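Local coordinates for protein TRAP-type transporter, periplasmic component (Cupriavidus necator, PDB 4P8B) that binds (S)-2-acetolactate as the periplasmic solute-binding component of a TRAP-type transporter, probably capturing it for uptake into the cell, at residues A[54-59]-A[64-69]; A[115-120]-A[124-129]; A[132-137]-A[329-334]. One frame throughout, in Å; residues are numbered along the deposited sequence.

In the fold
The contacts follow one another along the chain, although the second half of interaction 3 comes from the last helix. Interaction 1 lies in the beta-alpha-beta unit of strand 33-36, helix 44-59 and strand 66-69, an outermost strand of the five-stranded mixed sheet. Its centre is about 30 Å from that of interaction 2 and about 31 Å from that of interaction 3. The latter two are neighbours, with centres about 12 Å apart: helices 120-127 and 130-141 are consecutive, a probable backbone hydrogen bond joins L126 to G132, and helix 329-340 forms half of interaction 3 and also packs on interaction 2. The chain's end thus covers earlier helices, while acetolactate binds away from interactions 1 and 3.

Interaction 1: A[54-59]-A[64-69]; sequences DLVKQR and INIKLY
V56, on the last turn of helix 44-59, meets I64 and I66 chiefly through one methyl, CG1. That methyl stands anti to the backbone N (chi1 166°), which points it away from the helix to the residues leading into and starting strand 66-69. It lies 3.6 Å from I64 CG2, the branch methyl of the isoleucine, and the two side chains meet at a slant. From the next residue but one, I66 reaches in with the far end of its longer branch, placing CD1 3.9 Å from V56 CG1 and 4.0 Å from V56 CB. Both isoleucines thus converge on one methyl of V56, one with a short branch and the other with a long one, and A267 of helix 258-279 touches V56 as well.

K57 lines the outer margin. Its chain bends at both chi3 and chi4, and its CD runs alongside the N65 side chain. Where the backbones come closest, K57 CA lies 3.5 Å from I64 O, a CA-H...O contact with an angle of 138° at the hydrogen. T60, in the connecting turn, hydrogen-bonds through OG1 to V56 O and I64 N.

This is the return leg of a beta-alpha-beta crossover, in which strand 66-69 runs parallel to strand 33-36. Across the two segments the chemistry is mostly aliphatic, and buried I64 O, with no conventional hydrogen-bond partner in the model, has to make do with the weak polar contact from K57 CA.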
loop_
_atom_site.group_PDB
_atom_site.type_symbol
_atom_site.label_atom_id
_atom_site.label_comp_id
_atom_site.label_asym_id
_atom_site.label_seq_id
_atom_site.Cartn_x
_atom_site.Cartn_y
_atom_site.Cartn_z
ATOM N N ASP A 54 -11.774 -12.552 12.337
ATOM C CA ASP A 54 -12.774 -13.618 12.432
ATOM C C ASP A 54 -12.082 -14.964 12.606
ATOM O O ASP A 54 -12.509 -15.791 13.420
ATOM C CB ASP A 54 -13.697 -13.667 11.205
ATOM C CG ASP A 54 -14.594 -12.445 11.072
ATOM O OD1 ASP A 54 -14.690 -11.657 12.032
ATOM O OD2 ASP A 54 -15.223 -12.285 10.002
ATOM N N LEU A 55 -11.001 -15.210 11.873
ATOM C CA LEU A 55 -10.341 -16.504 11.983
ATOM C C LEU A 55 -9.688 -16.670 13.347
ATOM O O LEU A 55 -9.696 -17.762 13.917
ATOM C CB LEU A 55 -9.287 -16.666 10.894
ATOM C CG LEU A 55 -9.790 -16.855 9.464
ATOM C CD1 LEU A 55 -8.602 -16.941 8.500
ATOM C CD2 LEU A 55 -10.664 -18.097 9.318
ATOM N N VAL A 56 -9.105 -15.603 13.880
ATOM C CA VAL A 56 -8.466 -15.675 15.190
ATOM C C VAL A 56 -9.481 -15.992 16.269
ATOM O O VAL A 56 -9.243 -16.852 17.129
ATOM C CB VAL A 56 -7.743 -14.371 15.545
ATOM C CG1 VAL A 56 -7.392 -14.350 17.026
ATOM C CG2 VAL A 56 -6.500 -14.197 14.665
ATOM N N LYS A 57 -10.620 -15.322 16.224
ATOM C CA LYS A 57 -11.659 -15.560 17.208
ATOM C C LYS A 57 -12.099 -17.005 17.121
ATOM O O LYS A 57 -12.137 -17.706 18.139
ATOM C CB LYS A 57 -12.832 -14.623 16.962
ATOM C CG LYS A 57 -13.825 -14.624 18.115
ATOM C CD LYS A 57 -14.770 -13.449 18.001
ATOM C CE LYS A 57 -16.040 -13.850 17.284
ATOM N NZ LYS A 57 -17.002 -14.451 18.247
ATOM N N GLN A 58 -12.439 -17.453 15.922
ATOM C CA GLN A 58 -12.899 -18.814 15.685
ATOM C C GLN A 58 -11.912 -19.850 16.208
ATOM O O GLN A 58 -12.303 -20.774 16.915
ATOM C CB GLN A 58 -13.130 -19.023 14.187
ATOM C CG GLN A 58 -13.634 -20.412 13.815
ATOM C CD GLN A 58 -14.126 -20.494 12.377
ATOM O OE1 GLN A 58 -14.030 -19.528 11.616
ATOM N NE2 GLN A 58 -14.653 -21.656 11.998
ATOM N N ARG A 59 -10.632 -19.679 15.891
ATOM C CA ARG A 59 -9.615 -20.702 16.145
ATOM C C ARG A 59 -9.020 -20.632 17.549
ATOM O O ARG A 59 -8.278 -21.539 17.968
ATOM C CB ARG A 59 -8.510 -20.587 15.084
ATOM C CG ARG A 59 -9.008 -20.882 13.675
ATOM C CD ARG A 59 -7.924 -20.634 12.634
ATOM N NE ARG A 59 -8.406 -20.850 11.269
ATOM C CZ ARG A 59 -7.691 -20.625 10.160
ATOM N NH1 ARG A 59 -6.440 -20.181 10.230
ATOM N NH2 ARG A 59 -8.230 -20.864 8.978
ATOM N N ILE A 64 -9.376 -14.868 21.914
ATOM C CA ILE A 64 -8.805 -13.623 21.413
ATOM C C ILE A 64 -9.834 -12.907 20.546
ATOM O O ILE A 64 -10.185 -13.383 19.461
ATOM C CB ILE A 64 -7.500 -13.850 20.643
ATOM C CG1 ILE A 64 -6.452 -14.494 21.552
ATOM C CG2 ILE A 64 -6.981 -12.506 20.099
ATOM C CD1 ILE A 64 -5.132 -14.774 20.870
ATOM N N ASN A 65 -10.309 -11.775 21.062
ATOM C CA ASN A 65 -11.417 -11.015 20.496
ATOM C C ASN A 65 -10.894 -9.679 20.023
ATOM O O ASN A 65 -10.399 -8.879 20.808
ATOM C CB ASN A 65 -12.501 -10.794 21.567
ATOM C CG ASN A 65 -13.538 -9.791 21.143
ATOM O OD1 ASN A 65 -13.834 -8.840 21.872
ATOM N ND2 ASN A 65 -14.092 -9.982 19.948
ATOM N N ILE A 66 -10.958 -9.451 18.717
ATOM C CA ILE A 66 -10.324 -8.288 18.119
ATOM C C ILE A 66 -11.350 -7.345 17.497
ATOM O O ILE A 66 -12.220 -7.775 16.748
ATOM C CB ILE A 66 -9.348 -8.719 17.027
ATOM C CG1 ILE A 66 -8.274 -9.658 17.583
ATOM C CG2 ILE A 66 -8.693 -7.487 16.374
ATOM C CD1 ILE A 66 -7.626 -10.529 16.497
ATOM N N LYS A 67 -11.242 -6.067 17.839
ATOM C CA LYS A 67 -12.103 -5.049 17.275
ATOM C C LYS A 67 -11.319 -4.275 16.218
ATOM O O LYS A 67 -10.171 -3.888 16.449
ATOM C CB LYS A 67 -12.593 -4.102 18.366
ATOM C CG LYS A 67 -13.416 -2.931 17.826
ATOM C CD LYS A 67 -14.074 -2.117 18.936
ATOM C CE LYS A 67 -15.211 -2.881 19.596
ATOM N NZ LYS A 67 -16.428 -2.929 18.743
ATOM N N LEU A 68 -11.970 -4.032 15.080
ATOM C CA LEU A 68 -11.393 -3.248 13.991
ATOM C C LEU A 68 -11.605 -1.751 14.221
ATOM O O LEU A 68 -12.675 -1.314 14.634
ATOM C CB LEU A 68 -12.015 -3.654 12.654
ATOM C CG LEU A 68 -11.387 -4.826 11.891
ATOM C CD1 LEU A 68 -11.056 -6.025 12.744
ATOM C CD2 LEU A 68 -12.343 -5.203 10.738
ATOM N N TYR A 69 -10.555 -0.981 13.971
ATOM C CA TYR A 69 -10.595 0.471 14.044
ATOM C C TYR A 69 -10.186 1.037 12.688
ATOM O O TYR A 69 -9.033 1.417 12.471
ATOM C CB TYR A 69 -9.655 0.975 15.140
ATOM C CG TYR A 69 -10.174 0.736 16.544
ATOM C CD1 TYR A 69 -10.037 -0.507 17.163
ATOM C CD2 TYR A 69 -10.811 1.753 17.254
ATOM C CE1 TYR A 69 -10.499 -0.720 18.455
ATOM C CE2 TYR A 69 -11.274 1.549 18.545
ATOM C CZ TYR A 69 -11.125 0.320 19.120
ATOM O OH TYR A 69 -11.608 0.143 20.405
#

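Interaction 2: A[115-120]-A[124-129]; sequences FLMPDY and DALTQG
L126 CD1 is met by L116 and M117 through two different torsional routes. With chi1 at 177°, L116 swings CG to the far side of CB from its own nitrogen and sends CD2 to the end of L126; the two leucines reach toward each other tip to tip, with L116 CD2 4.0 Å from L126 CD1. M117, a selenomethionine, starts on another rotamer, with CG beside the backbone N (chi1 -62°), and the extended chi2 then carries SE to 3.9 Å from L126 CD1 as the side chain lies slantwise to the leucine; the bend at chi3 only turns CE.

The motif is an N-capped helix whose last turn packs back on the loop that leads into it. D119 is the N-cap of helix 120-127 and bonds through OD1 to A122 N, while its OD2 forms a salt bridge with R342. One turn of the same helix spans the two segments: D124 N donates to Y120 O at 2.9 Å and 169°, a nearly straight bond. The Y120 ring leads away from this turn and makes an edge-to-face stack with F154.

I339 of helix 329-340 touches both L116 and M117, and A335 touches L126, so the C-terminal helix closes over this apolar cluster. The M117 side chain is about 8 Å from that of R155, an acetolactate-binding residue, and about 13 Å from the bound acetolactate, near the pocket but not part of its lining. On the polar side, D124 folds its carboxylate back beside its own backbone N, with CG 3.4 Å from Y120 O, and a salt bridge joins D124 OD1 to R280 NH2.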
loop_
_atom_site.group_PDB
_atom_site.type_symbol
_atom_site.label_atom_id
_atom_site.label_comp_id
_atom_site.label_asym_id
_atom_site.label_seq_id
_atom_site.Cartn_x
_atom_site.Cartn_y
_atom_site.Cartn_z
ATOM N N PHE A 115 9.172 2.603 -10.711
ATOM C CA PHE A 115 9.399 1.676 -11.815
ATOM C C PHE A 115 10.355 0.545 -11.487
ATOM O O PHE A 115 11.035 0.009 -12.351
ATOM C CB PHE A 115 9.739 2.447 -13.106
ATOM C CG PHE A 115 8.661 3.432 -13.469
ATOM C CD1 PHE A 115 7.472 2.981 -14.039
ATOM C CD2 PHE A 115 8.770 4.759 -13.141
ATOM C CE1 PHE A 115 6.456 3.846 -14.314
ATOM C CE2 PHE A 115 7.747 5.627 -13.422
ATOM C CZ PHE A 115 6.592 5.163 -13.984
ATOM N N LEU A 116 10.365 0.141 -10.220
ATOM C CA LEU A 116 11.072 -1.071 -9.799
ATOM C C LEU A 116 10.415 -2.360 -10.294
ATOM O O LEU A 116 11.097 -3.272 -10.715
ATOM C CB LEU A 116 11.156 -1.134 -8.274
ATOM C CG LEU A 116 11.810 -2.384 -7.682
ATOM C CD1 LEU A 116 13.291 -2.462 -7.977
ATOM C CD2 LEU A 116 11.582 -2.425 -6.175
HETATM N N MSE A 117 9.089 -2.441 -10.215
HETATM C CA MSE A 117 8.376 -3.702 -10.401
HETATM C C MSE A 117 7.481 -3.681 -11.639
HETATM O O MSE A 117 6.482 -2.964 -11.666
HETATM C CB MSE A 117 7.494 -3.967 -9.185
HETATM C CG MSE A 117 8.263 -4.122 -7.890
HETATM SE SE MSE A 117 7.159 -4.372 -6.338
HETATM C CE MSE A 117 6.393 -2.593 -6.218
ATOM N N PRO A 118 7.794 -4.492 -12.649
ATOM C CA PRO A 118 6.981 -4.433 -13.881
ATOM C C PRO A 118 5.593 -5.059 -13.784
ATOM O O PRO A 118 4.717 -4.711 -14.578
ATOM C CB PRO A 118 7.801 -5.231 -14.897
ATOM C CG PRO A 118 9.187 -5.191 -14.400
ATOM C CD PRO A 118 9.095 -5.142 -12.882
ATOM N N ASP A 119 5.380 -5.969 -12.847
ATOM C CA ASP A 119 4.155 -6.753 -12.841
ATOM C C ASP A 119 3.970 -7.452 -11.484
ATOM O O ASP A 119 4.782 -7.288 -10.566
ATOM C CB ASP A 119 4.163 -7.761 -14.007
ATOM C CG ASP A 119 5.418 -8.623 -14.046
ATOM O OD1 ASP A 119 5.981 -8.955 -12.981
ATOM O OD2 ASP A 119 5.827 -9.029 -15.151
ATOM N N TYR A 120 2.884 -8.208 -11.340
ATOM C CA TYR A 120 2.583 -8.888 -10.084
ATOM C C TYR A 120 3.629 -9.945 -9.757
ATOM O O TYR A 120 3.941 -10.159 -8.590
ATOM C CB TYR A 120 1.170 -9.500 -10.117
ATOM C CG TYR A 120 0.115 -8.418 -10.214
ATOM C CD1 TYR A 120 -0.240 -7.658 -9.107
ATOM C CD2 TYR A 120 -0.471 -8.111 -11.431
ATOM C CE1 TYR A 120 -1.162 -6.655 -9.209
ATOM C CE2 TYR A 120 -1.410 -7.090 -11.548
ATOM C CZ TYR A 120 -1.750 -6.364 -10.429
ATOM O OH TYR A 120 -2.679 -5.339 -10.549
ATOM N N ASP A 124 5.557 -10.291 -6.158
ATOM C CA ASP A 124 5.583 -11.558 -5.438
ATOM C C ASP A 124 7.014 -12.044 -5.251
ATOM O O ASP A 124 7.327 -12.669 -4.243
ATOM C CB ASP A 124 4.742 -12.618 -6.164
ATOM C CG ASP A 124 3.243 -12.361 -6.045
ATOM O OD1 ASP A 124 2.824 -11.659 -5.101
ATOM O OD2 ASP A 124 2.495 -12.908 -6.878
ATOM N N ALA A 125 7.889 -11.784 -6.223
ATOM C CA ALA A 125 9.290 -12.190 -6.097
ATOM C C ALA A 125 9.955 -11.497 -4.919
ATOM O O ALA A 125 10.879 -12.047 -4.332
ATOM C CB ALA A 125 10.049 -11.920 -7.376
ATOM N N LEU A 126 9.494 -10.311 -4.582
ATOM C CA LEU A 126 10.021 -9.593 -3.427
ATOM C C LEU A 126 9.411 -10.116 -2.138
ATOM O O LEU A 126 10.132 -10.544 -1.231
ATOM C CB LEU A 126 9.815 -8.090 -3.570
ATOM C CG LEU A 126 10.393 -7.467 -4.839
ATOM C CD1 LEU A 126 10.310 -5.964 -4.737
ATOM C CD2 LEU A 126 11.807 -7.919 -5.063
ATOM N N THR A 127 8.090 -10.102 -2.045
ATOM C CA THR A 127 7.463 -10.431 -0.773
ATOM C C THR A 127 7.695 -11.891 -0.394
ATOM O O THR A 127 7.806 -12.218 0.796
ATOM C CB THR A 127 5.961 -10.184 -0.813
ATOM O OG1 THR A 127 5.403 -11.001 -1.847
ATOM C CG2 THR A 127 5.634 -8.699 -1.062
ATOM N N GLN A 128 7.804 -12.777 -1.387
ATOM C CA GLN A 128 7.922 -14.205 -1.118
ATOM C C GLN A 128 9.376 -14.657 -1.108
ATOM O O GLN A 128 9.641 -15.827 -0.894
ATOM C CB GLN A 128 7.123 -15.015 -2.148
ATOM C CG GLN A 128 5.655 -14.636 -2.145
ATOM C CD GLN A 128 4.872 -15.171 -3.322
ATOM O OE1 GLN A 128 5.426 -15.780 -4.235
ATOM N NE2 GLN A 128 3.565 -14.910 -3.320
ATOM N N GLY A 129 10.317 -13.732 -1.315
ATOM C CA GLY A 129 11.726 -14.067 -1.429
ATOM C C GLY A 129 12.616 -13.444 -0.363
ATOM O O GLY A 129 12.143 -13.052 0.708
#

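Interaction 3: A[132-137]-A[329-334]; sequences GKSIFA and TDLVTK
S134 and L331 make the close part of this contact. The serine directs its CB toward the opposite helix, and both CB and OG rest on one leucine methyl: L331 CD1 is 3.7 Å from S134 OG and 3.8 Å from S134 CB. The hydroxyl takes part here as a packing atom against a methyl group. L331 reaches across because a chi1 of -179° extends its side chain away from helix 329-340, carrying both methyls into the gap between the backbones. The nearest alpha carbons, S134 CA and L331 CA, are 8.1 Å apart, and the leucine spans that distance.

The second methyl turns to the buried flank but meets its neighbour more loosely, with L331 CD2 4.4 Å from I135 CG1. I135 fills out its surroundings with L108 and F111, and L331 also touches L110, so the loop with these three residues packs against both helices on that flank.

Structurally this is the packing of two helices far apart in sequence, the C-terminal helix 329-340 lying against helix 130-141 of the solute-binding fold. On another side of helix 130-141, the F136 ring stacks on W149 of strand 144-154, joining it to the five-stranded sheet.

Away from L331 the contact opens quickly. S134 itself sits at the margin, partly exposed, whereas I135 beside it is buried. K334 directs its CB toward the other segment, yet its side chain stays 6.0 Å from it at the nearest and packs on E130 and V131, earlier in that helix. On the exposed face turned from the contact, T333 OG1 makes a bond internal to helix 329-340, donating to T329 O at 2.8 Å from above the carbonyl plane.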
loop_
_atom_site.group_PDB
_atom_site.type_symbol
_atom_site.label_atom_id
_atom_site.label_comp_id
_atom_site.label_asym_id
_atom_site.label_seq_id
_atom_site.Cartn_x
_atom_site.Cartn_y
_atom_site.Cartn_z
ATOM N N GLY A 132 11.640 -9.882 1.103
ATOM C CA GLY A 132 10.583 -9.865 2.103
ATOM C C GLY A 132 11.083 -10.366 3.436
ATOM O O GLY A 132 10.729 -9.841 4.500
ATOM N N LYS A 133 11.925 -11.389 3.394
ATOM C CA LYS A 133 12.469 -11.933 4.625
ATOM C C LYS A 133 13.348 -10.908 5.338
ATOM O O LYS A 133 13.277 -10.754 6.560
ATOM C CB LYS A 133 13.216 -13.225 4.336
ATOM C CG LYS A 133 12.271 -14.356 3.905
ATOM C CD LYS A 133 13.029 -15.584 3.413
ATOM C CE LYS A 133 12.068 -16.680 2.954
ATOM N NZ LYS A 133 12.549 -17.439 1.758
ATOM N N SER A 134 14.154 -10.181 4.572
ATOM C CA SER A 134 15.014 -9.156 5.148
ATOM C C SER A 134 14.173 -8.059 5.799
ATOM O O SER A 134 14.479 -7.585 6.887
ATOM C CB SER A 134 15.933 -8.575 4.068
ATOM O OG SER A 134 16.740 -7.528 4.599
ATOM N N ILE A 135 13.115 -7.639 5.119
ATOM C CA ILE A 135 12.236 -6.602 5.659
ATOM C C ILE A 135 11.550 -7.075 6.948
ATOM O O ILE A 135 11.507 -6.345 7.936
ATOM C CB ILE A 135 11.208 -6.140 4.610
ATOM C CG1 ILE A 135 11.911 -5.241 3.590
ATOM C CG2 ILE A 135 10.071 -5.392 5.270
ATOM C CD1 ILE A 135 11.134 -4.970 2.343
ATOM N N PHE A 136 11.069 -8.312 6.951
ATOM C CA PHE A 136 10.467 -8.866 8.167
ATOM C C PHE A 136 11.447 -8.884 9.339
ATOM O O PHE A 136 11.080 -8.533 10.456
ATOM C CB PHE A 136 9.895 -10.265 7.934
ATOM C CG PHE A 136 8.454 -10.272 7.471
ATOM C CD1 PHE A 136 7.915 -9.216 6.765
ATOM C CD2 PHE A 136 7.649 -11.372 7.748
ATOM C CE1 PHE A 136 6.568 -9.237 6.360
ATOM C CE2 PHE A 136 6.314 -11.393 7.341
ATOM C CZ PHE A 136 5.796 -10.341 6.642
ATOM N N ALA A 137 12.702 -9.258 9.084
ATOM C CA ALA A 137 13.704 -9.257 10.152
ATOM C C ALA A 137 13.910 -7.850 10.702
ATOM O O ALA A 137 14.045 -7.672 11.925
ATOM C CB ALA A 137 15.025 -9.829 9.655
ATOM N N THR A 329 21.545 -0.031 -0.492
ATOM C CA THR A 329 21.760 -0.368 -1.898
ATOM C C THR A 329 21.782 -1.874 -2.127
ATOM O O THR A 329 21.334 -2.371 -3.155
ATOM C CB THR A 329 23.039 0.306 -2.419
ATOM O OG1 THR A 329 23.127 0.130 -3.835
ATOM C CG2 THR A 329 24.276 -0.242 -1.726
ATOM N N ASP A 330 22.320 -2.608 -1.150
ATOM C CA ASP A 330 22.386 -4.058 -1.266
ATOM C C ASP A 330 21.015 -4.720 -1.249
ATOM O O ASP A 330 20.789 -5.724 -1.916
ATOM C CB ASP A 330 23.210 -4.659 -0.121
ATOM C CG ASP A 330 24.646 -4.193 -0.107
ATOM O OD1 ASP A 330 25.144 -3.744 -1.161
ATOM O OD2 ASP A 330 25.292 -4.311 0.973
ATOM N N LEU A 331 20.083 -4.153 -0.492
ATOM C CA LEU A 331 18.738 -4.709 -0.447
ATOM C C LEU A 331 18.025 -4.419 -1.757
ATOM O O LEU A 331 17.344 -5.280 -2.292
ATOM C CB LEU A 331 17.946 -4.133 0.730
ATOM C CG LEU A 331 16.511 -4.634 0.917
ATOM C CD1 LEU A 331 16.512 -6.124 1.204
ATOM C CD2 LEU A 331 15.811 -3.857 2.027
ATOM N N VAL A 332 18.220 -3.223 -2.281
ATOM C CA VAL A 332 17.588 -2.863 -3.549
ATOM C C VAL A 332 18.165 -3.698 -4.677
ATOM O O VAL A 332 17.444 -4.158 -5.569
ATOM C CB VAL A 332 17.737 -1.361 -3.814
ATOM C CG1 VAL A 332 17.168 -1.017 -5.198
ATOM C CG2 VAL A 332 17.006 -0.560 -2.733
ATOM N N THR A 333 19.465 -3.953 -4.611
ATOM C CA THR A 333 20.091 -4.758 -5.623
ATOM C C THR A 333 19.555 -6.197 -5.586
ATOM O O THR A 333 19.295 -6.804 -6.627
ATOM C CB THR A 333 21.585 -4.731 -5.432
ATOM O OG1 THR A 333 22.071 -3.399 -5.656
ATOM C CG2 THR A 333 22.257 -5.674 -6.393
ATOM N N LYS A 334 19.353 -6.738 -4.384
ATOM C CA LYS A 334 18.720 -8.051 -4.260
ATOM C C LYS A 334 17.319 -8.057 -4.885
ATOM O O LYS A 334 16.926 -9.034 -5.530
ATOM C CB LYS A 334 18.650 -8.479 -2.788
ATOM C CG LYS A 334 19.993 -8.905 -2.240
ATOM C CD LYS A 334 19.963 -9.063 -0.738
ATOM C CE LYS A 334 21.344 -9.452 -0.205
ATOM N NZ LYS A 334 21.316 -9.652 1.281
#